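Local structure of trypsin inhibitor BGIT (Momordica charantia, 1VBW) at residues A[38-43]-A[52-57]. The protein probably inhibits trypsin and related serine proteases, as a member of the potato type I inhibitor family, by offering an exposed binding loop to the enzyme. Residues are numbered along the deposited sequence; the frame is centred on the assembly and turned at random.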
ATOM      1  N   VAL A  38      -9.909  -0.948  -5.996  1.00  7.92           N
ATOM      2  CA  VAL A  38     -10.852  -0.054  -5.333  1.00  8.33           C
ATOM      3  C   VAL A  38     -12.264  -0.652  -5.386  1.00  8.49           C
ATOM      4  O   VAL A  38     -12.685  -1.153  -6.434  1.00 10.31           O
ATOM      5  CB  VAL A  38     -10.816   1.311  -6.074  0.80  9.48           C
ATOM      6  CG1 VAL A  38     -12.029   2.161  -5.675  0.80 10.53           C
ATOM      7  CG2 VAL A  38      -9.503   1.999  -5.813  0.80 10.50           C
ATOM      8  N   GLY A  39     -12.933  -0.624  -4.229  1.00 10.15           N
ATOM      9  CA  GLY A  39     -14.286  -1.100  -4.120  1.00 12.31           C
ATOM     10  C   GLY A  39     -14.414  -2.553  -3.769  1.00 10.89           C
ATOM     11  O   GLY A  39     -15.555  -3.035  -3.584  1.00 14.89           O
ATOM     12  N   SER A  40     -13.307  -3.277  -3.672  1.00  8.80           N
ATOM     13  CA  SER A  40     -13.468  -4.703  -3.406  0.53  8.59           C
ATOM     14  C   SER A  40     -13.435  -5.065  -1.919  1.00 10.46           C
ATOM     15  O   SER A  40     -13.781  -6.245  -1.645  1.00 12.49           O
ATOM     16  CB  SER A  40     -12.378  -5.488  -4.114  0.53 10.85           C
ATOM     17  OG  SER A  40     -11.113  -5.198  -3.535  0.53 10.42           O
ATOM     18  N   GLY A  41     -13.152  -4.117  -1.065  1.00 11.56           N
ATOM     19  CA  GLY A  41     -13.299  -4.587   0.350  1.00 10.34           C
ATOM     20  C   GLY A  41     -12.057  -5.304   0.845  1.00 11.38           C
ATOM     21  O   GLY A  41     -11.359  -6.060   0.144  1.00 16.88           O
ATOM     22  N   ALA A  42     -11.788  -5.129   2.107  1.00 12.32           N
ATOM     23  CA  ALA A  42     -10.627  -5.744   2.782  1.00 11.24           C
ATOM     24  C   ALA A  42     -10.929  -5.656   4.266  1.00  9.32           C
ATOM     25  O   ALA A  42     -11.706  -4.800   4.715  1.00  9.32           O
ATOM     26  CB  ALA A  42      -9.338  -5.026   2.449  1.00 13.51           C
ATOM     27  N   THR A  43     -10.312  -6.539   5.058  1.00  9.64           N
ATOM     28  CA  THR A  43     -10.660  -6.609   6.480  1.00  9.48           C
ATOM     29  C   THR A  43     -10.455  -5.292   7.151  1.00  8.86           C
ATOM     30  O   THR A  43      -9.447  -4.600   6.998  1.00 10.99           O
ATOM     31  CB  THR A  43      -9.866  -7.653   7.287  0.62 10.18           C
ATOM     32  OG1 THR A  43      -8.479  -7.380   7.126  0.62 11.04           O
ATOM     33  CG2 THR A  43     -10.218  -9.066   6.816  0.62 14.58           C
ATOM     34  N   ARG A  52      -1.989  -1.721   2.127  1.00  6.31           N
ATOM     35  CA  ARG A  52      -2.917  -1.887   1.010  1.00  6.66           C
ATOM     36  C   ARG A  52      -2.627  -0.881  -0.084  1.00  6.20           C
ATOM     37  O   ARG A  52      -2.511   0.319   0.212  1.00  7.75           O
ATOM     38  CB  ARG A  52      -4.350  -1.768   1.517  1.00  8.38           C
ATOM     39  CG  ARG A  52      -4.658  -2.965   2.421  1.00 12.76           C
ATOM     40  CD  ARG A  52      -6.016  -2.941   3.012  1.00 19.11           C
ATOM     41  NE  ARG A  52      -6.230  -4.278   3.583  1.00 16.30           N
ATOM     42  CZ  ARG A  52      -6.968  -4.206   4.715  1.00 14.04           C
ATOM     43  NH1 ARG A  52      -7.329  -3.002   5.072  1.00 24.62           N
ATOM     44  NH2 ARG A  52      -7.230  -5.334   5.237  1.00 14.94           N
ATOM     45  N   VAL A  53      -2.548  -1.344  -1.291  1.00  5.68           N
ATOM     46  CA  VAL A  53      -2.338  -0.543  -2.467  1.00  5.91           C
ATOM     47  C   VAL A  53      -3.609  -0.643  -3.315  1.00  5.44           C
ATOM     48  O   VAL A  53      -3.812  -1.632  -3.984  1.00  6.25           O
ATOM     49  CB  VAL A  53      -1.099  -0.965  -3.245  1.00  6.06           C
ATOM     50  CG1 VAL A  53      -0.914  -0.070  -4.470  1.00  6.98           C
ATOM     51  CG2 VAL A  53       0.149  -0.899  -2.349  1.00  7.29           C
ATOM     52  N   TRP A  54      -4.445   0.405  -3.189  1.00  5.83           N
ATOM     53  CA  TRP A  54      -5.747   0.396  -3.833  1.00  5.83           C
ATOM     54  C   TRP A  54      -5.607   0.891  -5.275  1.00  5.78           C
ATOM     55  O   TRP A  54      -5.106   1.998  -5.475  1.00  7.23           O
ATOM     56  CB  TRP A  54      -6.707   1.298  -3.081  1.00  6.81           C
ATOM     57  CG  TRP A  54      -7.047   0.797  -1.704  1.00  6.83           C
ATOM     58  CD1 TRP A  54      -6.527   1.225  -0.504  1.00  7.80           C
ATOM     59  CD2 TRP A  54      -8.037  -0.190  -1.415  1.00  7.20           C
ATOM     60  NE1 TRP A  54      -7.130   0.522   0.533  1.00  8.84           N
ATOM     61  CE2 TRP A  54      -8.060  -0.344  -0.001  1.00  7.72           C
ATOM     62  CE3 TRP A  54      -8.898  -0.958  -2.178  1.00  8.53           C
ATOM     63  CZ2 TRP A  54      -8.918  -1.258   0.640  1.00  8.95           C
ATOM     64  CZ3 TRP A  54      -9.758  -1.855  -1.555  1.00  9.78           C
ATOM     65  CH2 TRP A  54      -9.754  -1.973  -0.167  1.00 10.08           C
ATOM     66  N   VAL A  55      -6.061   0.086  -6.222  1.00  6.21           N
ATOM     67  CA  VAL A  55      -5.807   0.378  -7.637  1.00  6.32           C
ATOM     68  C   VAL A  55      -7.121   0.431  -8.411  1.00  6.83           C
ATOM     69  O   VAL A  55      -8.156  -0.156  -8.080  1.00  7.75           O
ATOM     70  CB  VAL A  55      -4.877  -0.634  -8.271  1.00  6.85           C
ATOM     71  CG1 VAL A  55      -3.483  -0.573  -7.621  1.00  7.65           C
ATOM     72  CG2 VAL A  55      -5.422  -2.036  -8.263  1.00  8.02           C
ATOM     73  N   THR A  56      -7.041   1.165  -9.540  1.00  7.50           N
ATOM     74  CA  THR A  56      -8.118   1.190 -10.524  1.00  8.45           C
ATOM     75  C   THR A  56      -8.150  -0.137 -11.289  1.00  8.16           C
ATOM     76  O   THR A  56      -7.296  -1.008 -11.176  1.00  8.74           O
ATOM     77  CB  THR A  56      -7.917   2.334 -11.520  1.00  8.60           C
ATOM     78  OG1 THR A  56      -6.811   1.958 -12.358  1.00  8.01           O
ATOM     79  CG2 THR A  56      -7.700   3.659 -10.846  1.00 10.01           C
ATOM     80  N   GLU A  57      -9.133  -0.236 -12.196  1.00 10.49           N
ATOM     81  CA  GLU A  57      -9.242  -1.391 -13.100  1.00 11.93           C
ATOM     82  C   GLU A  57      -8.061  -1.514 -14.039  1.00 10.83           C
ATOM     83  O   GLU A  57      -7.813  -2.592 -14.596  1.00 16.92           O
ATOM     84  CB  GLU A  57     -10.617  -1.233 -13.787  0.55 16.12           C
ATOM     85  CG  GLU A  57     -10.874   0.030 -14.592  0.55 22.64           C
ATOM     86  CD  GLU A  57     -11.002   1.352 -13.863  0.55 31.18           C
ATOM     87  OE1 GLU A  57     -11.190   1.394 -12.607  0.55 26.11           O
ATOM     88  OE2 GLU A  57     -10.864   2.444 -14.474  0.55 51.41           O
TER
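R52 reaches from the strand 50-55 to T43 and A42 in the long loop between the two parallel strands of this potato inhibitor fold, the connection that carries the protease-binding loop in this family. R52 NH2 donates to the carbonyl O of T43 at 2.9 Å, in the carbonyl plane and on a lone pair, though that oxygen sits 16° out of the guanidinium plane. Two weak bonds supplement it: R52 NH2 to T43 OG1, at the guanidinium edge, and R52 NH1 to T43 O at 3.3 Å. Over one face of the group lies the A42 methyl, with CB 3.4 Å from R52 CZ. CG of R52 stands anti to the carbonyl carbon (chi1 -67°), and the chain then runs extended to NE, carrying the charge out to the loop. Cutting R52 back to an alanine would probably cost T43 O its guanidinium donors and take the flat group from beside the A42 methyl, leaving this part of the loop freer to shift. Further along, W54 CH2 lies 4.0 Å from A42 CB, and W54 CE3 3.8 Å from V38 CA. Where the loop leaves strand 32-37, V38 N extends the parallel pairing with a nearly straight bond (171°) to V55 O at 2.8 Å. R52 also belongs, with T66 and G68, to a sodium ion site. Its NH2 lies close to the like-charged R50 NH2, a crowding probably eased by D45, whose OD2 is hydrogen-bonded to T43 OG1.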